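Local coordinates for 5-ketofructose reductase (Gluconobacter sp., PDB 7COK), which reduces 5-ketofructose, probably to fructose with a nicotinamide cofactor, as a novel class of the shikimate dehydrogenase family, at residues R126-G131 and T152-D157; A135-A140 and E162-L167; I193-T198 and A223-N228. All blocks are in the same frame, centred on the assembly; numbering follows the deposited sequence.

Contact 1: R126-G131 and T152-D157; sequences RVVILG and TIVNRD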
ATOM      1  N   ARG A 126      13.880  25.716  31.884  1.00 15.36           N
ATOM      2  CA  ARG A 126      14.130  24.633  32.825  1.00 15.43           C
ATOM      3  C   ARG A 126      12.932  23.697  32.826  1.00 14.91           C
ATOM      4  O   ARG A 126      11.781  24.103  33.053  1.00 14.67           O
ATOM      5  CB  ARG A 126      14.422  25.182  34.213  1.00 17.19           C
ATOM      6  CG  ARG A 126      15.574  26.167  34.178  1.00 18.45           C
ATOM      7  CD  ARG A 126      15.928  26.699  35.549  1.00 19.01           C
ATOM      8  NE  ARG A 126      16.418  25.659  36.461  1.00 20.35           N
ATOM      9  CZ  ARG A 126      17.682  25.246  36.566  1.00 20.62           C
ATOM     10  NH1 ARG A 126      17.976  24.296  37.447  1.00 21.96           N
ATOM     11  NH2 ARG A 126      18.642  25.760  35.803  1.00 22.52           N
ATOM     12  N   VAL A 127      13.217  22.428  32.540  1.00 14.14           N
ATOM     13  CA  VAL A 127      12.204  21.431  32.211  1.00 13.68           C
ATOM     14  C   VAL A 127      12.275  20.229  33.154  1.00 13.23           C
ATOM     15  O   VAL A 127      13.373  19.772  33.496  1.00 13.66           O
ATOM     16  CB  VAL A 127      12.411  20.881  30.783  1.00 13.52           C
ATOM     17  CG1 VAL A 127      11.297  19.915  30.394  1.00 14.19           C
ATOM     18  CG2 VAL A 127      12.508  21.997  29.741  1.00 13.80           C
ATOM     19  N   VAL A 128      11.106  19.715  33.547  1.00 12.58           N
ATOM     20  CA  VAL A 128      10.988  18.451  34.286  1.00 12.92           C
ATOM     21  C   VAL A 128      10.225  17.440  33.443  1.00 12.33           C
ATOM     22  O   VAL A 128       9.101  17.732  32.992  1.00 12.62           O
ATOM     23  CB  VAL A 128      10.277  18.617  35.651  1.00 13.61           C
ATOM     24  CG1 VAL A 128       9.988  17.255  36.284  1.00 14.47           C
ATOM     25  CG2 VAL A 128      11.143  19.421  36.594  1.00 15.02           C
ATOM     26  N   ILE A 129      10.814  16.253  33.257  1.00 11.60           N
ATOM     27  CA  ILE A 129      10.164  15.163  32.533  1.00 11.45           C
ATOM     28  C   ILE A 129       9.905  14.042  33.519  1.00 11.04           C
ATOM     29  O   ILE A 129      10.837  13.529  34.159  1.00 11.80           O
ATOM     30  CB  ILE A 129      11.049  14.628  31.389  1.00 11.15           C
ATOM     31  CG1 ILE A 129      11.456  15.771  30.455  1.00 11.83           C
ATOM     32  CG2 ILE A 129      10.354  13.436  30.692  1.00 11.83           C
ATOM     33  CD1 ILE A 129      12.329  15.309  29.295  1.00 12.44           C
ATOM     34  N   LEU A 130       8.636  13.692  33.680  1.00 11.36           N
ATOM     35  CA  LEU A 130       8.237  12.539  34.488  1.00 12.45           C
ATOM     36  C   LEU A 130       8.298  11.286  33.646  1.00 13.75           C
ATOM     37  O   LEU A 130       7.511  11.123  32.709  1.00 13.87           O
ATOM     38  CB  LEU A 130       6.821  12.692  35.076  1.00 13.26           C
ATOM     39  CG  LEU A 130       6.526  14.034  35.715  1.00 14.00           C
ATOM     40  CD1 LEU A 130       5.020  14.196  35.881  1.00 14.43           C
ATOM     41  CD2 LEU A 130       7.305  14.236  37.017  1.00 13.94           C
ATOM     42  N   GLY A 131       9.168  10.362  34.046  1.00 14.04           N
ATOM     43  CA  GLY A 131       9.346   9.079  33.356  1.00 15.43           C
ATOM     44  C   GLY A 131      10.601   9.059  32.507  1.00 16.12           C
ATOM     45  O   GLY A 131      11.077  10.117  32.087  1.00 19.15           O
ATOM     46  N   THR A 152      15.478  17.905  33.918  1.00 13.01           N
ATOM     47  CA  THR A 152      15.455  16.987  35.066  1.00 13.29           C
ATOM     48  C   THR A 152      14.571  15.821  34.650  1.00 13.10           C
ATOM     49  O   THR A 152      13.434  16.043  34.215  1.00 13.73           O
ATOM     50  CB  THR A 152      14.898  17.646  36.355  1.00 13.72           C
ATOM     51  OG1 THR A 152      15.718  18.752  36.741  1.00 15.55           O
ATOM     52  CG2 THR A 152      14.886  16.636  37.526  1.00 14.31           C
ATOM     53  N   ILE A 153      15.094  14.598  34.753  1.00 13.48           N
ATOM     54  CA  ILE A 153      14.344  13.396  34.404  1.00 12.67           C
ATOM     55  C   ILE A 153      14.058  12.658  35.706  1.00 13.33           C
ATOM     56  O   ILE A 153      14.975  12.423  36.489  1.00 13.61           O
ATOM     57  CB  ILE A 153      15.090  12.494  33.388  1.00 13.07           C
ATOM     58  CG1 ILE A 153      15.457  13.295  32.130  1.00 13.67           C
ATOM     59  CG2 ILE A 153      14.208  11.330  32.983  1.00 12.65           C
ATOM     60  CD1 ILE A 153      16.829  13.939  32.159  1.00 14.61           C
ATOM     61  N   VAL A 154      12.786  12.377  35.951  1.00 12.88           N
ATOM     62  CA  VAL A 154      12.292  11.836  37.227  1.00 13.39           C
ATOM     63  C   VAL A 154      11.752  10.440  36.949  1.00 13.59           C
ATOM     64  O   VAL A 154      10.928  10.221  36.054  1.00 13.16           O
ATOM     65  CB  VAL A 154      11.207  12.762  37.886  1.00 13.19           C
ATOM     66  CG1 VAL A 154      10.831  12.294  39.284  1.00 14.60           C
ATOM     67  CG2 VAL A 154      11.704  14.187  38.002  1.00 14.24           C
ATOM     68  N   ASN A 155      12.292   9.455  37.663  1.00 14.54           N
ATOM     69  CA  ASN A 155      11.900   8.072  37.433  1.00 14.75           C
ATOM     70  C   ASN A 155      12.077   7.259  38.706  1.00 15.47           C
ATOM     71  O   ASN A 155      12.995   7.515  39.476  1.00 15.54           O
ATOM     72  CB  ASN A 155      12.772   7.470  36.316  1.00 15.30           C
ATOM     73  CG  ASN A 155      12.114   6.285  35.624  1.00 14.89           C
ATOM     74  OD1 ASN A 155      10.985   6.367  35.143  1.00 15.95           O
ATOM     75  ND2 ASN A 155      12.836   5.162  35.566  1.00 14.71           N
ATOM     76  N   ARG A 156      11.192   6.286  38.932  1.00 16.67           N
ATOM     77  CA  ARG A 156      11.330   5.424  40.111  1.00 17.71           C
ATOM     78  C   ARG A 156      12.662   4.698  40.045  1.00 18.84           C
ATOM     79  O   ARG A 156      13.363   4.647  41.044  1.00 18.89           O
ATOM     80  CB  ARG A 156      10.155   4.463  40.243  1.00 18.16           C
ATOM     81  CG  ARG A 156       8.843   5.138  40.561  1.00 20.13           C
ATOM     82  CD  ARG A 156       7.815   4.138  41.082  1.00 20.55           C
ATOM     83  NE  ARG A 156       8.125   3.661  42.434  1.00 19.05           N
ATOM     84  CZ  ARG A 156       7.847   4.314  43.568  1.00 18.55           C
ATOM     85  NH1 ARG A 156       7.238   5.501  43.555  1.00 18.50           N
ATOM     86  NH2 ARG A 156       8.182   3.783  44.725  1.00 19.01           N
ATOM     87  N   ASP A 157      13.029   4.191  38.866  1.00 20.20           N
ATOM     88  CA  ASP A 157      14.370   3.641  38.661  1.00 19.95           C
ATOM     89  C   ASP A 157      15.239   4.777  38.150  1.00 19.42           C
ATOM     90  O   ASP A 157      15.264   5.065  36.945  1.00 18.04           O
ATOM     91  CB  ASP A 157      14.339   2.465  37.687  1.00 21.98           C
ATOM     92  CG  ASP A 157      15.723   1.886  37.405  1.00 22.13           C
ATOM     93  OD1 ASP A 157      16.733   2.444  37.884  1.00 23.63           O
ATOM     94  OD2 ASP A 157      15.797   0.882  36.672  1.00 24.53           O
TER
HETATM   95  O   HOH W   1      15.008  21.046  35.365  1.00 17.40           O
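The flat amide of N155 lies beside G131. Its OD1 meets the glycine backbone, 3.6 Å from G131 CA. On the other branch, N155 ND2 donates to D157 O at 2.8 Å. That oxygen lies close to the amide plane, yet the N-H comes from above the plane of the D157 carbonyl, 38° out of it. This bond helps set the rotation of the amide. The N155 side chain also touches A132, K160 and A161.

Strands 126-130 and 152-155 run parallel. I129 is gripped at both backbone ends: its N donates to T152 O at 2.8 Å and its O accepts from V154 N. T152 N to V127 O and G131 N to V154 O continue the ladder. V127 O also accepts a hydrogen bond from a water that is hydrogen-bonded to T152 OG1. With chi1 at -61°, OG1 sits beside its own backbone N, within reach of that water.

On one face, V128 CG1 packs 3.9 Å from V154 CG2. On the other, I129 packs on helix 134-145 and I153 on helix 158-171. G131 O is buried without a polar partner, and I153 CG2 lies 3.5 Å from it. This is the first beta-alpha-beta unit of a Rossmann fold. G131 opens a GxGxxA pattern, consistent with dinucleotide binding, and N155 and R156 probably match the NADP-site Asn-Arg pair of shikimate dehydrogenases.

Contact 2: A135-A140 and E162-L167; sequences AARAIA and ETIAAL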
ATOM      1  N   ALA A 135       9.774   7.771  24.867  1.00 22.11           N
ATOM      2  CA  ALA A 135       9.201   9.123  24.722  1.00 17.69           C
ATOM      3  C   ALA A 135      10.030  10.160  25.479  1.00 15.57           C
ATOM      4  O   ALA A 135      10.413  11.191  24.933  1.00 14.69           O
ATOM      5  CB  ALA A 135       7.753   9.127  25.189  1.00 20.06           C
ATOM      6  N   ALA A 136      10.371   9.843  26.727  1.00 13.75           N
ATOM      7  CA  ALA A 136      11.187  10.737  27.541  1.00 13.44           C
ATOM      8  C   ALA A 136      12.578  11.035  26.936  1.00 12.24           C
ATOM      9  O   ALA A 136      13.011  12.202  26.911  1.00 12.61           O
ATOM     10  CB  ALA A 136      11.326  10.209  28.953  1.00 13.30           C
ATOM     11  N   ARG A 137      13.256   9.984  26.473  1.00 12.02           N
ATOM     12  CA  ARG A 137      14.555  10.123  25.808  1.00 11.90           C
ATOM     13  C   ARG A 137      14.472  11.066  24.609  1.00 11.72           C
ATOM     14  O   ARG A 137      15.297  11.996  24.501  1.00 11.69           O
ATOM     15  CB  ARG A 137      15.139   8.747  25.456  1.00 12.32           C
ATOM     16  CG  ARG A 137      16.512   8.793  24.847  1.00 13.44           C
ATOM     17  CD  ARG A 137      16.911   7.387  24.430  1.00 14.89           C
ATOM     18  NE  ARG A 137      18.226   7.383  23.792  1.00 16.87           N
ATOM     19  CZ  ARG A 137      19.376   7.190  24.441  1.00 18.05           C
ATOM     20  NH1 ARG A 137      19.400   6.972  25.760  1.00 18.79           N
ATOM     21  NH2 ARG A 137      20.519   7.230  23.774  1.00 19.69           N
ATOM     22  N   ALA A 138      13.505  10.827  23.706  1.00 11.69           N
ATOM     23  CA  ALA A 138      13.378  11.684  22.519  1.00 11.52           C
ATOM     24  C   ALA A 138      13.011  13.123  22.850  1.00 11.37           C
ATOM     25  O   ALA A 138      13.575  14.058  22.262  1.00 11.44           O
ATOM     26  CB  ALA A 138      12.402  11.077  21.526  1.00 11.66           C
ATOM     27  N   ILE A 139      12.082  13.295  23.782  1.00 12.15           N
ATOM     28  CA  ILE A 139      11.652  14.623  24.230  1.00 11.61           C
ATOM     29  C   ILE A 139      12.846  15.384  24.844  1.00 12.01           C
ATOM     30  O   ILE A 139      13.071  16.537  24.522  1.00 12.32           O
ATOM     31  CB  ILE A 139      10.446  14.552  25.199  1.00 12.46           C
ATOM     32  CG1 ILE A 139       9.200  14.213  24.387  1.00 13.78           C
ATOM     33  CG2 ILE A 139      10.210  15.887  25.906  1.00 12.66           C
ATOM     34  CD1 ILE A 139       8.042  13.726  25.238  1.00 14.64           C
ATOM     35  N   ALA A 140      13.622  14.715  25.698  1.00 11.87           N
ATOM     36  CA  ALA A 140      14.808  15.334  26.306  1.00 11.52           C
ATOM     37  C   ALA A 140      15.822  15.786  25.239  1.00 11.62           C
ATOM     38  O   ALA A 140      16.302  16.916  25.269  1.00 12.06           O
ATOM     39  CB  ALA A 140      15.441  14.402  27.323  1.00 11.79           C
ATOM     40  N   GLU A 162      19.130   8.570  34.855  1.00 15.21           N
ATOM     41  CA  GLU A 162      20.541   8.946  34.767  1.00 15.93           C
ATOM     42  C   GLU A 162      21.115   8.686  33.383  1.00 14.75           C
ATOM     43  O   GLU A 162      21.962   9.453  32.938  1.00 15.63           O
ATOM     44  CB  GLU A 162      21.385   8.272  35.875  1.00 16.94           C
ATOM     45  CG  GLU A 162      22.854   8.696  35.956  1.00 19.81           C
ATOM     46  CD  GLU A 162      23.088  10.196  36.071  1.00 21.62           C
ATOM     47  OE1 GLU A 162      22.225  10.914  36.606  1.00 22.87           O
ATOM     48  OE2 GLU A 162      24.160  10.664  35.625  1.00 24.22           O
ATOM     49  N   THR A 163      20.620   7.653  32.699  1.00 15.52           N
ATOM     50  CA  THR A 163      21.031   7.353  31.317  1.00 16.06           C
ATOM     51  C   THR A 163      20.675   8.524  30.395  1.00 14.60           C
ATOM     52  O   THR A 163      21.507   8.994  29.625  1.00 14.55           O
ATOM     53  CB  THR A 163      20.427   6.037  30.800  1.00 18.20           C
ATOM     54  OG1 THR A 163      20.919   4.939  31.588  1.00 19.67           O
ATOM     55  CG2 THR A 163      20.812   5.789  29.322  1.00 18.04           C
ATOM     56  N   ILE A 164      19.456   9.035  30.537  1.00 14.71           N
ATOM     57  CA  ILE A 164      19.037  10.186  29.766  1.00 15.02           C
ATOM     58  C   ILE A 164      19.788  11.471  30.200  1.00 14.08           C
ATOM     59  O   ILE A 164      20.281  12.228  29.348  1.00 15.20           O
ATOM     60  CB  ILE A 164      17.494  10.336  29.748  1.00 14.14           C
ATOM     61  CG1 ILE A 164      16.846   9.069  29.149  1.00 13.91           C
ATOM     62  CG2 ILE A 164      17.100  11.597  28.983  1.00 14.42           C
ATOM     63  CD1 ILE A 164      15.339   8.945  29.300  1.00 13.60           C
ATOM     64  N   ALA A 165      19.908  11.718  31.507  1.00 14.52           N
ATOM     65  CA  ALA A 165      20.685  12.864  31.976  1.00 14.91           C
ATOM     66  C   ALA A 165      22.117  12.888  31.411  1.00 14.61           C
ATOM     67  O   ALA A 165      22.568  13.955  30.951  1.00 15.01           O
ATOM     68  CB  ALA A 165      20.697  12.947  33.497  1.00 15.75           C
ATOM     69  N   ALA A 166      22.770  11.717  31.408  1.00 14.93           N
ATOM     70  CA  ALA A 166      24.143  11.553  30.912  1.00 15.95           C
ATOM     71  C   ALA A 166      24.199  11.857  29.416  1.00 15.80           C
ATOM     72  O   ALA A 166      25.093  12.553  28.961  1.00 17.28           O
ATOM     73  CB  ALA A 166      24.664  10.152  31.196  1.00 15.95           C
ATOM     74  N   LEU A 167      23.206  11.379  28.669  1.00 16.49           N
ATOM     75  CA  LEU A 167      23.099  11.687  27.242  1.00 16.18           C
ATOM     76  C   LEU A 167      23.041  13.194  26.999  1.00 16.00           C
ATOM     77  O   LEU A 167      23.727  13.712  26.129  1.00 17.66           O
ATOM     78  CB  LEU A 167      21.873  11.000  26.632  1.00 16.90           C
ATOM     79  CG  LEU A 167      21.555  11.240  25.149  1.00 17.43           C
ATOM     80  CD1 LEU A 167      22.604  10.642  24.225  1.00 18.78           C
ATOM     81  CD2 LEU A 167      20.180  10.643  24.866  1.00 18.91           C
TER
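R137 reaches across toward L167 and T163 while its NE donates a hydrogen bond to I89 O. NH2 adds a weak bond to L88 O. The I89 carbonyl, with the weak second bond, anchors the flat guanidinium, and L167 covers one of its faces. L167 CD2 sits over the centre of the group, 3.6 Å from R137 CZ. The two side chains meet at about a right angle. T163 CG2 comes in at the edge, 4.0 Å from R137 NH1. The arginine gets there with CG anti to its backbone N (chi1 -176°) and an extended chain out to NE.

Helices 134-145 and 158-171 are neighbours on one side of the parallel Rossmann sheet. Their segments run 18° from parallel, with axes 10.2 Å apart. No hydrogen bond joins them.

On the sheet side of the arginine, I164 packs between the helices. Its CD1 lies 3.7 Å from R137 N and also touches R137 CB and A136 CB. Its other branch, CG2, meets A140 CB at 3.7 Å. The small alanine side chains let the backbone of 135-140 lie close to this isoleucine. A136 and A140 also rest on I129 of strand 126-130.

Contact 3: I193-T198 and A223-N228; sequences ILINAT and ADVIPN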
ATOM      1  N   ILE A 193       8.548  24.178  32.520  1.00 13.29           N
ATOM      2  CA  ILE A 193       7.774  23.215  31.746  1.00 12.73           C
ATOM      3  C   ILE A 193       7.785  21.882  32.494  1.00 12.30           C
ATOM      4  O   ILE A 193       8.857  21.406  32.901  1.00 11.45           O
ATOM      5  CB  ILE A 193       8.390  22.995  30.337  1.00 13.22           C
ATOM      6  CG1 ILE A 193       8.461  24.316  29.556  1.00 14.25           C
ATOM      7  CG2 ILE A 193       7.635  21.915  29.555  1.00 13.50           C
ATOM      8  CD1 ILE A 193       9.497  24.316  28.452  1.00 15.12           C
ATOM      9  N   LEU A 194       6.616  21.292  32.678  1.00 11.77           N
ATOM     10  CA  LEU A 194       6.456  19.952  33.244  1.00 12.33           C
ATOM     11  C   LEU A 194       5.801  19.028  32.222  1.00 12.09           C
ATOM     12  O   LEU A 194       4.744  19.340  31.692  1.00 13.65           O
ATOM     13  CB  LEU A 194       5.625  20.014  34.523  1.00 13.01           C
ATOM     14  CG  LEU A 194       5.238  18.682  35.174  1.00 13.03           C
ATOM     15  CD1 LEU A 194       6.482  17.988  35.709  1.00 13.48           C
ATOM     16  CD2 LEU A 194       4.288  18.896  36.341  1.00 13.86           C
ATOM     17  N   ILE A 195       6.428  17.886  31.954  1.00 11.95           N
ATOM     18  CA  ILE A 195       5.945  16.962  30.949  1.00 12.42           C
ATOM     19  C   ILE A 195       5.751  15.585  31.548  1.00 12.26           C
ATOM     20  O   ILE A 195       6.702  15.012  32.103  1.00 12.78           O
ATOM     21  CB  ILE A 195       6.970  16.807  29.792  1.00 12.61           C
ATOM     22  CG1 ILE A 195       7.426  18.170  29.245  1.00 13.41           C
ATOM     23  CG2 ILE A 195       6.385  15.931  28.689  1.00 12.79           C
ATOM     24  CD1 ILE A 195       8.697  18.093  28.433  1.00 13.09           C
ATOM     25  N   ASN A 196       4.542  15.035  31.438  1.00 11.39           N
ATOM     26  CA  ASN A 196       4.359  13.638  31.755  1.00 11.86           C
ATOM     27  C   ASN A 196       4.705  12.752  30.570  1.00 12.09           C
ATOM     28  O   ASN A 196       4.017  12.799  29.546  1.00 12.50           O
ATOM     29  CB  ASN A 196       2.931  13.335  32.168  1.00 12.33           C
ATOM     30  CG  ASN A 196       2.733  11.860  32.364  1.00 13.09           C
ATOM     31  OD1 ASN A 196       3.451  11.251  33.145  1.00 13.31           O
ATOM     32  ND2 ASN A 196       1.875  11.259  31.565  1.00 12.98           N
ATOM     33  N   ALA A 197       5.703  11.880  30.739  1.00 11.89           N
ATOM     34  CA  ALA A 197       6.046  10.885  29.720  1.00 12.89           C
ATOM     35  C   ALA A 197       5.770   9.458  30.207  1.00 13.88           C
ATOM     36  O   ALA A 197       6.251   8.487  29.624  1.00 16.85           O
ATOM     37  CB  ALA A 197       7.498  11.077  29.313  1.00 13.55           C
ATOM     38  N   THR A 198       4.979   9.344  31.265  1.00 14.73           N
ATOM     39  CA  THR A 198       4.562   8.031  31.769  1.00 14.79           C
ATOM     40  C   THR A 198       3.282   7.602  31.077  1.00 16.32           C
ATOM     41  O   THR A 198       2.635   8.389  30.368  1.00 15.13           O
ATOM     42  CB  THR A 198       4.340   7.995  33.311  1.00 15.00           C
ATOM     43  OG1 THR A 198       3.096   8.638  33.644  1.00 15.00           O
ATOM     44  CG2 THR A 198       5.534   8.622  34.078  1.00 14.66           C
ATOM     45  N   ALA A 223       2.452  19.570  30.106  1.00 12.19           N
ATOM     46  CA  ALA A 223       2.200  18.759  28.905  1.00 12.37           C
ATOM     47  C   ALA A 223       2.089  17.285  29.283  1.00 12.95           C
ATOM     48  O   ALA A 223       2.697  16.834  30.265  1.00 12.96           O
ATOM     49  CB  ALA A 223       3.313  18.973  27.904  1.00 12.40           C
ATOM     50  N   ASP A 224       1.359  16.544  28.480  1.00 12.82           N
ATOM     51  CA  ASP A 224       1.175  15.122  28.689  1.00 13.31           C
ATOM     52  C   ASP A 224       1.238  14.406  27.351  1.00 13.80           C
ATOM     53  O   ASP A 224       0.538  14.756  26.416  1.00 13.74           O
ATOM     54  CB  ASP A 224      -0.180  14.875  29.349  1.00 15.02           C
ATOM     55  CG  ASP A 224      -0.294  13.508  29.988  1.00 15.72           C
ATOM     56  OD1 ASP A 224       0.454  12.556  29.655  1.00 16.45           O
ATOM     57  OD2 ASP A 224      -1.141  13.372  30.869  1.00 16.26           O
ATOM     58  N   VAL A 225       2.096  13.389  27.258  1.00 14.08           N
ATOM     59  CA  VAL A 225       2.211  12.579  26.023  1.00 14.84           C
ATOM     60  C   VAL A 225       1.025  11.640  25.763  1.00 14.08           C
ATOM     61  O   VAL A 225       0.811  11.200  24.625  1.00 14.59           O
ATOM     62  CB  VAL A 225       3.531  11.761  25.956  1.00 15.24           C
ATOM     63  CG1 VAL A 225       4.739  12.665  26.188  1.00 16.50           C
ATOM     64  CG2 VAL A 225       3.523  10.585  26.937  1.00 15.97           C
ATOM     65  N   ILE A 226       0.266  11.321  26.815  1.00 14.28           N
ATOM     66  CA  ILE A 226      -0.894  10.438  26.666  1.00 14.79           C
ATOM     67  C   ILE A 226      -1.932  11.030  25.690  1.00 15.25           C
ATOM     68  O   ILE A 226      -2.366  12.150  25.874  1.00 14.19           O
ATOM     69  CB  ILE A 226      -1.508  10.151  28.056  1.00 14.75           C
ATOM     70  CG1 ILE A 226      -0.560   9.253  28.883  1.00 16.38           C
ATOM     71  CG2 ILE A 226      -2.905   9.543  27.926  1.00 15.12           C
ATOM     72  CD1 ILE A 226      -0.870   9.224  30.370  1.00 16.70           C
ATOM     73  N   PRO A 227      -2.292  10.291  24.627  1.00 15.69           N
ATOM     74  CA  PRO A 227      -3.270  10.850  23.661  1.00 16.37           C
ATOM     75  C   PRO A 227      -4.726  10.486  23.926  1.00 16.10           C
ATOM     76  O   PRO A 227      -5.633  11.067  23.323  1.00 16.64           O
ATOM     77  CB  PRO A 227      -2.818  10.247  22.334  1.00 16.50           C
ATOM     78  CG  PRO A 227      -2.142   8.948  22.705  1.00 16.99           C
ATOM     79  CD  PRO A 227      -1.651   9.055  24.125  1.00 16.13           C
ATOM     80  N   ASN A 228      -4.940   9.539  24.839  1.00 15.70           N
ATOM     81  CA  ASN A 228      -6.261   8.990  25.114  1.00 16.56           C
ATOM     82  C   ASN A 228      -6.379   8.606  26.598  1.00 17.76           C
ATOM     83  O   ASN A 228      -5.725   7.655  27.035  1.00 17.29           O
ATOM     84  CB  ASN A 228      -6.519   7.788  24.185  1.00 18.25           C
ATOM     85  CG  ASN A 228      -7.937   7.254  24.294  1.00 18.25           C
ATOM     86  OD1 ASN A 228      -8.848   7.984  24.685  1.00 20.06           O
ATOM     87  ND2 ASN A 228      -8.135   5.985  23.927  1.00 19.86           N
TER
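N196 and D224 stand side by side at the ends of two neighbouring parallel strands of the Rossmann sheet. From N196 CB outward, CB, CG and ND2 run alongside D224. CB and CG each lie 3.6 Å from D224 OD1. At the tip, N196 ND2 donates to D224 OD1 at 2.7 Å in a nearly straight bond. The bond leaves in the amide plane and meets OD1 from above the carboxylate plane; the two planes stand 87° apart. ND2 also donates, less straight, to T198 O at 3.2 Å. The other tip atom, N196 OD1, turns back to its own segment. It accepts from T198 OG1 at 2.7 Å, on a lone pair in the carbonyl plane, and from T198 N above that plane. The latter bond closes an Asx turn.

D224 OD1 forms a second Asx turn with I226 N, which approaches the face opposite to N196 ND2. D224 OD2 is bonded to T232 OG1. These polar groups thus tie both strand ends together. Backbone bonds continue the pairing: A223 N to L194 O, N196 N to A223 O, and V225 N to N196 O at 3.0 Å. Both methyls of V225 lean over the same carbonyl, CG1 3.4 Å from N196 O. I226 CD1 ends 3.6 Å from both T198 O and N196 ND2.

Contacts 1 and 3 are buried strand pairs in one parallel sheet. Strands 126-130 and 193-196 are neighbours in it, so the two join directly: L130 N meets I195 O, and L130 O meets A197 N, in probable hydrogen bonds. Contact 2 lies on the helix layer beside them and is only partly buried. Its helix 134-145 links the two strands of contact 1 along the chain. The chemistry follows the place. Contact 1 relies on backbone bonds and aliphatic packing, contact 3 adds a side-chain network at the strand ends, and between its two segments contact 2 has packing alone. I139 packs on I195 and V225, and A136 on A197, of contact 3.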